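Local coordinates for protein insect group II chitinase (Ostrinia furnacalis, PDB 5Y2C) that probably hydrolyses chitin as a family 18 glycosyl hydrolase, here bound in its substrate cleft to a chain of N-acetylglucosamine units, at residues K4-Y9 against L187-L192; A38-D43 against V76-G81; D118-D123 against M161-A166. All coordinates share one frame; numbering follows the deposited sequence.

Contact 1 (K4-Y9 against L187-L192); sequences KVVCYY and LDWISL. With NAG (2-acetamido-2-deoxy-beta-D-glucopyranose), chain C.
Val6 and Ser191 face each other across the inside of the TIM barrel, with their CA atoms 8.3 Å apart. The axes of strands 4-9 and 189-192 come no nearer than 10.1 Å, and their directions differ by 60°. The two strands are not neighbours in the sheet. Side chains and one water join them, and no direct hydrogen bond runs between the segments.

Trp189 reaches inward with CG between its backbone N and carbonyl carbon (chi1 66°). This lays its indole against Val6. Val6 CG2, turned anti to the carbonyl carbon, sits over the indole face, 4.1 Å from the centroid of the five-membered ring, a CH-pi contact. At the six-membered ring, Lys4 runs past obliquely, and its CE is 3.7 Å from Trp189 CE3. His34 meets the same indole edge-to-face. Asp188, just before the strand, does not pair with Lys4. Its OD2 is taken by a salt bridge to Arg153 and by the backbone N of Leu163.

Further along strand 4-9, toward the sugar, Tyr8 OH is hydrogen-bonded to Asp121 OD2. Its ring also borders the substrate pocket, where Tyr8 CE2 is 3.7 Å from the acetamide methyl C8 of the sugar. Between Tyr8, Trp189 and Ser191 lies a water held by three hydrogen bonds. It donates to Tyr8 OH at 2.8 Å. It accepts from Trp189 NE1 at 3.1 Å, and its distance to Ser191 OG is 2.6 Å.

Contact 2 (A38-D43 against V76-G81); sequences AFAVLD and VLLGLG. With NAG (2-acetamido-2-deoxy-beta-D-glucopyranose), chain C.
Phe39 lays one face of its ring over the carbonyl of Gly81, with Phe39 CG 3.4 Å from Gly81 O. CG lies beside its own backbone N (chi1 -76°), which turns the ring over the Gly81 peptide. The opposite face is covered by CB of Ala38, the preceding residue, which stands over the ring centre. The peptide bond between Ala38 and Phe39 is cis. Backbone and methyl thus hold the ring from both faces.

The far end of the ring meets the sugar. Phe39 CZ is 3.5 Å from C7 of the acetamide of NAG, and Phe39 CE2 is 3.5 Å from its hydroxyl O3. Trp343 adds a second aromatic ring beside Phe39.

Beyond the ring the segments pair as parallel strands of the TIM barrel, around the bridge of Ala40 with Leu80. Ala40 N donates to Gly79 O at 2.7 Å, almost in line with the carbonyl (168° at the oxygen). Gly81 N donates to Ala40 O at 2.8 Å. The short axes diverge by 50°, and only these two hydrogen bonds join the segments.

On the opposite side from the sugar, Ala40 CB fits against both methyls of Leu78, 3.8 Å from CD2. Leu80 CD1 slides under the backbone of the other strand, 3.4 Å from Val41 C. Ile49, Phe104 and Tyr91 continue this apolar layer toward strand 49-51 and helices 98-115 and 90-95.

The chemistry therefore divides by face. Leucine methyls pack on the outside, backbone bonds fix the middle, and a ring held on both faces offers the sugar apolar carbons on the pocket side.

Contact 3 (D118-D123 against M161-A166); sequences DGLDLD and MLLSAA
Asp121 and Ser164 are brought together by two different first torsions. Asp121 extends with CG opposite its backbone N (chi1 176°). Ser164 tucks OG between its own N and carbonyl carbon (chi1 58°). Ser164 OG then donates to Asp121 OD1 at 2.6 Å. It reaches the oxygen from the anti side, 24° out of the carboxylate plane. This bond helps fix the rotation of the Asp121 carboxylate inside the barrel.

Asp118, Asp121 and Asp123 are the three aspartates of the DxxDxDxE signature of family 18 chitinases. Asp118 stands just before the TIM-barrel strand, and the other two lie on it. Asp123 OD1 lies 3.1 Å from Ala166 CB, and both residues touch a bound sugar. Asp118 points its carboxylate elsewhere, to Lys70 and to Val76 N.

The backbones form a regular parallel ladder of five bonds. Leu162 N donates to Asp118 O at 2.8 Å, and Leu120 N to Leu162 O at 3.0 Å. Ser164 N, Leu122 N and Ala166 N carry the ladder on to Leu120 O, Ser164 O and Leu122 O. Gly119 CA makes a CA-H...O contact with Leu162 O at 3.1 Å.

On the other face of the strands, Leu120 CB meets Leu163 CD1 at 4.3 Å, and Leu122 CB meets Ala165 CB at 4.2 Å.

The pair is the two strands of a beta-alpha-beta unit. Helix 141-157 joins them and covers the outer face, with Phe145, Val149 and Leu152 on the leucines. Leu162 and Ser164 point inward onto Leu77. Strand 75-82 borders strand 119-124 on one side, and strand 189-192 borders strand 162-167 on the other.

Overall arrangement
All three contacts belong to one TIM barrel and are largely buried. Contacts 2 and 3 each pair parallel strands in its wall, while contact 1 spans the interior. Their chemistry follows. The wall contacts rest on backbone bonds, sparse in contact 2 and regular in contact 3, whereas contact 1 relies on side chains and a water. Strand 4-10 pairs with strand 34-42, strand 75-82 with 119-124, and strand 162-167 with 189-192, so the contacts interlock. Trp189 packs on Leu77 and Ser164, reaching both of the others. Phe39 CE1 lies 3.2 Å from Asp123 OD2. Tyr8, Phe39, Asp123 and Ala166 bring all three contacts to the sugar pocket.

Contact 1 (K4-Y9 against L187-L192)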
loop_
_atom_site.group_PDB
_atom_site.type_symbol
_atom_site.label_atom_id
_atom_site.label_comp_id
_atom_site.label_asym_id
_atom_site.label_seq_id
_atom_site.Cartn_x
_atom_site.Cartn_y
_atom_site.Cartn_z
ATOM N N LYS A 4 -6.394 13.664 -0.827
ATOM C CA LYS A 4 -6.251 12.661 -1.870
ATOM C C LYS A 4 -6.716 11.299 -1.363
ATOM O O LYS A 4 -6.615 10.989 -0.173
ATOM C CB LYS A 4 -4.791 12.570 -2.335
ATOM C CG LYS A 4 -4.264 13.814 -3.028
ATOM C CD LYS A 4 -2.764 13.668 -3.312
ATOM C CE LYS A 4 -2.253 14.830 -4.152
ATOM N NZ LYS A 4 -2.168 16.064 -3.355
ATOM N N VAL A 5 -7.251 10.494 -2.281
ATOM C CA VAL A 5 -7.503 9.077 -2.046
ATOM C C VAL A 5 -6.747 8.338 -3.144
ATOM O O VAL A 5 -7.223 8.248 -4.281
ATOM C CB VAL A 5 -8.998 8.728 -2.046
ATOM C CG1 VAL A 5 -9.190 7.224 -1.858
ATOM C CG2 VAL A 5 -9.736 9.491 -0.954
ATOM N N VAL A 6 -5.556 7.829 -2.813
ATOM C CA VAL A 6 -4.662 7.182 -3.771
ATOM C C VAL A 6 -4.964 5.687 -3.766
ATOM O O VAL A 6 -4.779 5.011 -2.750
ATOM C CB VAL A 6 -3.184 7.448 -3.424
ATOM C CG1 VAL A 6 -2.258 6.725 -4.385
ATOM C CG2 VAL A 6 -2.865 8.953 -3.401
ATOM N N CYS A 7 -5.435 5.173 -4.897
ATOM C CA CYS A 7 -5.860 3.788 -5.021
ATOM C C CYS A 7 -4.827 3.009 -5.801
ATOM O O CYS A 7 -4.471 3.402 -6.916
ATOM C CB CYS A 7 -7.199 3.682 -5.742
ATOM S SG CYS A 7 -8.580 4.561 -4.997
ATOM N N TYR A 8 -4.371 1.892 -5.238
ATOM C CA TYR A 8 -3.479 0.999 -5.956
ATOM C C TYR A 8 -4.324 -0.037 -6.688
ATOM O O TYR A 8 -5.141 -0.735 -6.074
ATOM C CB TYR A 8 -2.486 0.355 -4.995
ATOM C CG TYR A 8 -1.325 1.276 -4.708
ATOM C CD1 TYR A 8 -1.381 2.197 -3.669
ATOM C CD2 TYR A 8 -0.190 1.265 -5.509
ATOM C CE1 TYR A 8 -0.322 3.048 -3.419
ATOM C CE2 TYR A 8 0.858 2.112 -5.268
ATOM C CZ TYR A 8 0.792 2.997 -4.226
ATOM O OH TYR A 8 1.848 3.838 -3.997
ATOM N N TYR A 9 -4.169 -0.084 -8.008
ATOM C CA TYR A 9 -4.736 -1.115 -8.858
ATOM C C TYR A 9 -3.604 -2.092 -9.158
ATOM O O TYR A 9 -2.481 -1.664 -9.458
ATOM C CB TYR A 9 -5.311 -0.515 -10.147
ATOM C CG TYR A 9 -5.527 -1.534 -11.251
ATOM C CD1 TYR A 9 -6.736 -2.229 -11.361
ATOM C CD2 TYR A 9 -4.516 -1.824 -12.164
ATOM C CE1 TYR A 9 -6.924 -3.177 -12.350
ATOM C CE2 TYR A 9 -4.692 -2.773 -13.146
ATOM C CZ TYR A 9 -5.894 -3.443 -13.238
ATOM O OH TYR A 9 -6.064 -4.379 -14.235
ATOM N N LEU A 187 8.348 15.675 -4.205
ATOM C CA LEU A 187 7.294 14.731 -4.556
ATOM C C LEU A 187 5.923 15.365 -4.366
ATOM O O LEU A 187 5.716 16.155 -3.441
ATOM C CB LEU A 187 7.390 13.462 -3.713
ATOM C CG LEU A 187 8.660 12.631 -3.893
ATOM C CD1 LEU A 187 8.634 11.519 -2.888
ATOM C CD2 LEU A 187 8.801 12.088 -5.316
ATOM N N ASP A 188 4.985 14.999 -5.251
ATOM C CA ASP A 188 3.609 15.480 -5.145
ATOM C C ASP A 188 2.880 14.847 -3.964
ATOM O O ASP A 188 1.962 15.461 -3.395
ATOM C CB ASP A 188 2.866 15.218 -6.453
ATOM C CG ASP A 188 3.435 16.033 -7.597
ATOM O OD1 ASP A 188 3.201 17.254 -7.626
ATOM O OD2 ASP A 188 4.163 15.472 -8.439
ATOM N N TRP A 189 3.272 13.638 -3.577
ATOM C CA TRP A 189 2.829 13.078 -2.309
ATOM C C TRP A 189 3.746 11.922 -1.944
ATOM O O TRP A 189 4.433 11.355 -2.796
ATOM C CB TRP A 189 1.356 12.649 -2.356
ATOM C CG TRP A 189 1.062 11.519 -3.288
ATOM C CD1 TRP A 189 1.111 10.186 -2.999
ATOM C CD2 TRP A 189 0.647 11.616 -4.658
ATOM N NE1 TRP A 189 0.768 9.450 -4.106
ATOM C CE2 TRP A 189 0.478 10.301 -5.137
ATOM C CE3 TRP A 189 0.400 12.686 -5.524
ATOM C CZ2 TRP A 189 0.079 10.024 -6.444
ATOM C CZ3 TRP A 189 -0.001 12.409 -6.831
ATOM C CH2 TRP A 189 -0.154 11.087 -7.272
ATOM N N ILE A 190 3.762 11.607 -0.657
ATOM C CA ILE A 190 4.555 10.527 -0.094
ATOM C C ILE A 190 3.571 9.537 0.498
ATOM O O ILE A 190 2.890 9.849 1.481
ATOM C CB ILE A 190 5.536 11.024 0.975
ATOM C CG1 ILE A 190 6.599 11.927 0.356
ATOM C CG2 ILE A 190 6.175 9.851 1.677
ATOM C CD1 ILE A 190 7.358 12.754 1.361
ATOM N N SER A 191 3.467 8.354 -0.107
ATOM C CA SER A 191 2.548 7.322 0.388
ATOM C C SER A 191 3.251 6.522 1.475
ATOM O O SER A 191 4.078 5.654 1.192
ATOM C CB SER A 191 2.066 6.432 -0.751
ATOM O OG SER A 191 1.040 7.084 -1.487
ATOM N N LEU A 192 2.920 6.822 2.726
ATOM C CA LEU A 192 3.423 6.046 3.849
ATOM C C LEU A 192 2.781 4.664 3.818
ATOM O O LEU A 192 1.548 4.546 3.839
ATOM C CB LEU A 192 3.085 6.747 5.157
ATOM C CG LEU A 192 3.497 8.201 5.353
ATOM C CD1 LEU A 192 3.073 8.630 6.751
ATOM C CD2 LEU A 192 5.007 8.403 5.132
HETATM C C1 NAG C . 4.025 -3.146 -0.081
HETATM C C2 NAG C . 4.024 -3.052 -1.591
HETATM C C3 NAG C . 3.375 -4.250 -2.275
HETATM C C4 NAG C . 2.772 -5.312 -1.371
HETATM C C5 NAG C . 1.986 -4.550 -0.323
HETATM C C6 NAG C . 1.353 -5.398 0.736
HETATM C C7 NAG C . 4.015 -0.914 -2.681
HETATM C C8 NAG C . 3.178 0.252 -2.996
HETATM N N2 NAG C . 3.398 -1.859 -2.067
HETATM O O3 NAG C . 4.325 -4.806 -3.126
HETATM O O4 NAG C . 1.957 -6.159 -2.077
HETATM O O5 NAG C . 2.771 -3.566 0.326
HETATM O O6 NAG C . 2.264 -6.272 1.293
HETATM O O7 NAG C . 5.137 -0.963 -2.990
HETATM O O HOH W 1 1.891 6.609 -3.930
#

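Contact 2 (A38-D43 against V76-G81)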
loop_
_atom_site.group_PDB
_atom_site.type_symbol
_atom_site.label_atom_id
_atom_site.label_comp_id
_atom_site.label_asym_id
_atom_site.label_seq_id
_atom_site.Cartn_x
_atom_site.Cartn_y
_atom_site.Cartn_z
ATOM N N ALA A 38 -0.070 -0.866 -10.440
ATOM C CA ALA A 38 1.007 -1.692 -9.897
ATOM C C ALA A 38 1.060 -3.040 -10.615
ATOM O O ALA A 38 0.017 -3.673 -10.821
ATOM C CB ALA A 38 0.819 -1.898 -8.387
ATOM N N PHE A 39 2.257 -3.461 -11.035
ATOM C CA PHE A 39 3.495 -2.673 -10.982
ATOM C C PHE A 39 4.155 -2.762 -12.350
ATOM O O PHE A 39 3.938 -3.742 -13.070
ATOM C CB PHE A 39 4.507 -3.215 -9.947
ATOM C CG PHE A 39 4.177 -2.899 -8.518
ATOM C CD1 PHE A 39 4.261 -1.596 -8.045
ATOM C CD2 PHE A 39 3.841 -3.919 -7.625
ATOM C CE1 PHE A 39 3.961 -1.294 -6.731
ATOM C CE2 PHE A 39 3.551 -3.627 -6.289
ATOM C CZ PHE A 39 3.607 -2.309 -5.847
ATOM N N ALA A 40 4.985 -1.779 -12.693
ATOM C CA ALA A 40 6.019 -1.980 -13.701
ATOM C C ALA A 40 7.331 -2.302 -12.988
ATOM O O ALA A 40 7.448 -2.183 -11.764
ATOM C CB ALA A 40 6.172 -0.763 -14.627
ATOM N N VAL A 41 8.324 -2.740 -13.772
ATOM C CA VAL A 41 9.577 -3.228 -13.217
ATOM C C VAL A 41 10.762 -2.573 -13.916
ATOM O O VAL A 41 10.642 -1.965 -14.987
ATOM C CB VAL A 41 9.664 -4.769 -13.297
ATOM C CG1 VAL A 41 8.538 -5.385 -12.445
ATOM C CG2 VAL A 41 9.584 -5.256 -14.741
ATOM N N LEU A 42 11.911 -2.651 -13.259
ATOM C CA LEU A 42 13.147 -2.125 -13.814
ATOM C C LEU A 42 13.860 -3.235 -14.569
ATOM O O LEU A 42 14.041 -4.332 -14.034
ATOM C CB LEU A 42 14.042 -1.575 -12.698
ATOM C CG LEU A 42 15.260 -0.757 -13.138
ATOM C CD1 LEU A 42 14.861 0.631 -13.599
ATOM C CD2 LEU A 42 16.294 -0.671 -12.030
ATOM N N ASP A 43 14.252 -2.961 -15.808
ATOM C CA ASP A 43 15.019 -3.951 -16.553
ATOM C C ASP A 43 16.387 -4.111 -15.912
ATOM O O ASP A 43 17.128 -3.134 -15.756
ATOM C CB ASP A 43 15.174 -3.555 -18.021
ATOM C CG ASP A 43 15.885 -4.628 -18.831
ATOM O OD1 ASP A 43 15.309 -5.719 -19.041
ATOM O OD2 ASP A 43 17.045 -4.393 -19.232
ATOM N N VAL A 76 -3.849 9.237 -13.165
ATOM C CA VAL A 76 -3.425 7.846 -13.275
ATOM C C VAL A 76 -1.917 7.803 -13.443
ATOM O O VAL A 76 -1.380 8.345 -14.419
ATOM C CB VAL A 76 -4.136 7.134 -14.435
ATOM C CG1 VAL A 76 -3.766 5.633 -14.503
ATOM C CG2 VAL A 76 -5.648 7.290 -14.276
ATOM N N LEU A 77 -1.240 7.145 -12.501
ATOM C CA LEU A 77 0.211 7.015 -12.486
ATOM C C LEU A 77 0.592 5.542 -12.593
ATOM O O LEU A 77 -0.200 4.641 -12.286
ATOM C CB LEU A 77 0.818 7.624 -11.213
ATOM C CG LEU A 77 0.883 9.155 -11.038
ATOM C CD1 LEU A 77 -0.493 9.724 -10.809
ATOM C CD2 LEU A 77 1.792 9.546 -9.878
ATOM N N LEU A 78 1.819 5.311 -13.041
ATOM C CA LEU A 78 2.403 3.984 -13.099
ATOM C C LEU A 78 3.284 3.780 -11.876
ATOM O O LEU A 78 4.126 4.629 -11.568
ATOM C CB LEU A 78 3.217 3.822 -14.385
ATOM C CG LEU A 78 3.989 2.515 -14.542
ATOM C CD1 LEU A 78 3.032 1.329 -14.595
ATOM C CD2 LEU A 78 4.880 2.566 -15.781
ATOM N N GLY A 79 3.065 2.678 -11.161
ATOM C CA GLY A 79 3.913 2.315 -10.035
ATOM C C GLY A 79 5.070 1.449 -10.493
ATOM O O GLY A 79 4.877 0.481 -11.229
ATOM N N LEU A 80 6.282 1.822 -10.086
ATOM C CA LEU A 80 7.495 1.127 -10.511
ATOM C C LEU A 80 8.100 0.419 -9.312
ATOM O O LEU A 80 8.474 1.070 -8.326
ATOM C CB LEU A 80 8.517 2.084 -11.129
ATOM C CG LEU A 80 9.919 1.506 -11.412
ATOM C CD1 LEU A 80 9.892 0.477 -12.566
ATOM C CD2 LEU A 80 10.935 2.605 -11.701
ATOM N N GLY A 81 8.181 -0.910 -9.388
ATOM C CA GLY A 81 8.843 -1.659 -8.349
ATOM C C GLY A 81 7.924 -2.607 -7.611
ATOM O O GLY A 81 7.473 -3.614 -8.165
HETATM C C1 NAG C . 4.025 -3.146 -0.081
HETATM C C2 NAG C . 4.024 -3.052 -1.591
HETATM C C3 NAG C . 3.375 -4.250 -2.275
HETATM C C4 NAG C . 2.772 -5.312 -1.371
HETATM C C5 NAG C . 1.986 -4.550 -0.323
HETATM C C6 NAG C . 1.353 -5.398 0.736
HETATM C C7 NAG C . 4.015 -0.914 -2.681
HETATM C C8 NAG C . 3.178 0.252 -2.996
HETATM N N2 NAG C . 3.398 -1.859 -2.067
HETATM O O3 NAG C . 4.325 -4.806 -3.126
HETATM O O4 NAG C . 1.957 -6.159 -2.077
HETATM O O5 NAG C . 2.771 -3.566 0.326
HETATM O O6 NAG C . 2.264 -6.272 1.293
HETATM O O7 NAG C . 5.137 -0.963 -2.990
#

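Contact 3 (D118-D123 against M161-A166)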
loop_
_atom_site.group_PDB
_atom_site.type_symbol
_atom_site.label_atom_id
_atom_site.label_comp_id
_atom_site.label_asym_id
_atom_site.label_seq_id
_atom_site.Cartn_x
_atom_site.Cartn_y
_atom_site.Cartn_z
ATOM N N ASP A 118 -0.191 9.824 -16.313
ATOM C CA ASP A 118 0.026 11.175 -15.829
ATOM C C ASP A 118 1.261 11.284 -14.959
ATOM O O ASP A 118 1.602 12.397 -14.553
ATOM C CB ASP A 118 -1.184 11.659 -15.035
ATOM C CG ASP A 118 -2.430 11.698 -15.860
ATOM O OD1 ASP A 118 -2.376 12.198 -17.004
ATOM O OD2 ASP A 118 -3.455 11.195 -15.377
ATOM N N GLY A 119 1.941 10.182 -14.666
ATOM C CA GLY A 119 3.152 10.279 -13.878
ATOM C C GLY A 119 3.629 8.928 -13.393
ATOM O O GLY A 119 3.190 7.881 -13.883
ATOM N N LEU A 120 4.540 8.982 -12.411
ATOM C CA LEU A 120 5.271 7.817 -11.929
ATOM C C LEU A 120 5.263 7.806 -10.413
ATOM O O LEU A 120 5.491 8.831 -9.765
ATOM C CB LEU A 120 6.730 7.816 -12.432
ATOM C CG LEU A 120 7.681 6.707 -11.945
ATOM C CD1 LEU A 120 7.369 5.376 -12.636
ATOM C CD2 LEU A 120 9.123 7.109 -12.200
ATOM N N ASP A 121 5.009 6.642 -9.836
ATOM C CA ASP A 121 5.086 6.468 -8.386
ATOM C C ASP A 121 6.195 5.476 -8.102
ATOM O O ASP A 121 6.156 4.330 -8.581
ATOM C CB ASP A 121 3.725 6.047 -7.830
ATOM C CG ASP A 121 3.726 5.742 -6.352
ATOM O OD1 ASP A 121 3.826 6.721 -5.571
ATOM O OD2 ASP A 121 3.444 4.573 -5.986
ATOM N N LEU A 122 7.215 5.936 -7.379
ATOM C CA LEU A 122 8.414 5.138 -7.143
ATOM C C LEU A 122 8.160 4.201 -5.978
ATOM O O LEU A 122 7.926 4.663 -4.854
ATOM C CB LEU A 122 9.610 6.043 -6.874
ATOM C CG LEU A 122 10.080 6.932 -8.040
ATOM C CD1 LEU A 122 11.032 7.997 -7.529
ATOM C CD2 LEU A 122 10.748 6.106 -9.137
ATOM N N ASP A 123 8.267 2.896 -6.238
ATOM C CA ASP A 123 8.035 1.868 -5.232
ATOM C C ASP A 123 9.249 0.964 -5.087
ATOM O O ASP A 123 9.147 -0.266 -5.212
ATOM C CB ASP A 123 6.791 1.045 -5.587
ATOM C CG ASP A 123 5.611 1.924 -5.938
ATOM O OD1 ASP A 123 5.356 2.863 -5.163
ATOM O OD2 ASP A 123 4.946 1.692 -6.977
ATOM N N MET A 161 3.695 16.220 -15.438
ATOM C CA MET A 161 3.462 14.898 -14.889
ATOM C C MET A 161 3.681 14.898 -13.384
ATOM O O MET A 161 4.430 15.716 -12.841
ATOM C CB MET A 161 4.363 13.865 -15.570
ATOM C CG MET A 161 4.040 13.696 -17.040
ATOM S SD MET A 161 4.916 12.291 -17.721
ATOM C CE MET A 161 6.578 12.924 -17.581
ATOM N N LEU A 162 3.020 13.954 -12.717
ATOM C CA LEU A 162 3.089 13.843 -11.272
ATOM C C LEU A 162 4.168 12.844 -10.875
ATOM O O LEU A 162 4.485 11.908 -11.616
ATOM C CB LEU A 162 1.730 13.424 -10.709
ATOM C CG LEU A 162 0.593 14.413 -11.017
ATOM C CD1 LEU A 162 -0.748 13.796 -10.645
ATOM C CD2 LEU A 162 0.804 15.752 -10.292
ATOM N N LEU A 163 4.743 13.059 -9.699
ATOM C CA LEU A 163 5.794 12.194 -9.187
ATOM C C LEU A 163 5.537 11.947 -7.716
ATOM O O LEU A 163 5.406 12.896 -6.938
ATOM C CB LEU A 163 7.185 12.816 -9.401
ATOM C CG LEU A 163 8.360 11.996 -8.874
ATOM C CD1 LEU A 163 8.467 10.726 -9.714
ATOM C CD2 LEU A 163 9.669 12.796 -8.903
ATOM N N SER A 164 5.451 10.679 -7.343
ATOM C CA SER A 164 5.185 10.291 -5.975
ATOM C C SER A 164 6.040 9.084 -5.632
ATOM O O SER A 164 6.710 8.508 -6.496
ATOM C CB SER A 164 3.706 9.973 -5.816
ATOM O OG SER A 164 3.372 8.953 -6.727
ATOM N N ALA A 165 5.960 8.655 -4.374
ATOM C CA ALA A 165 6.755 7.530 -3.911
ATOM C C ALA A 165 6.036 6.867 -2.750
ATOM O O ALA A 165 5.465 7.553 -1.897
ATOM C CB ALA A 165 8.163 7.970 -3.482
ATOM N N ALA A 166 6.057 5.528 -2.743
ATOM C CA ALA A 166 5.598 4.713 -1.622
ATOM C C ALA A 166 6.803 4.359 -0.761
ATOM O O ALA A 166 7.824 3.892 -1.273
ATOM C CB ALA A 166 4.917 3.438 -2.125
#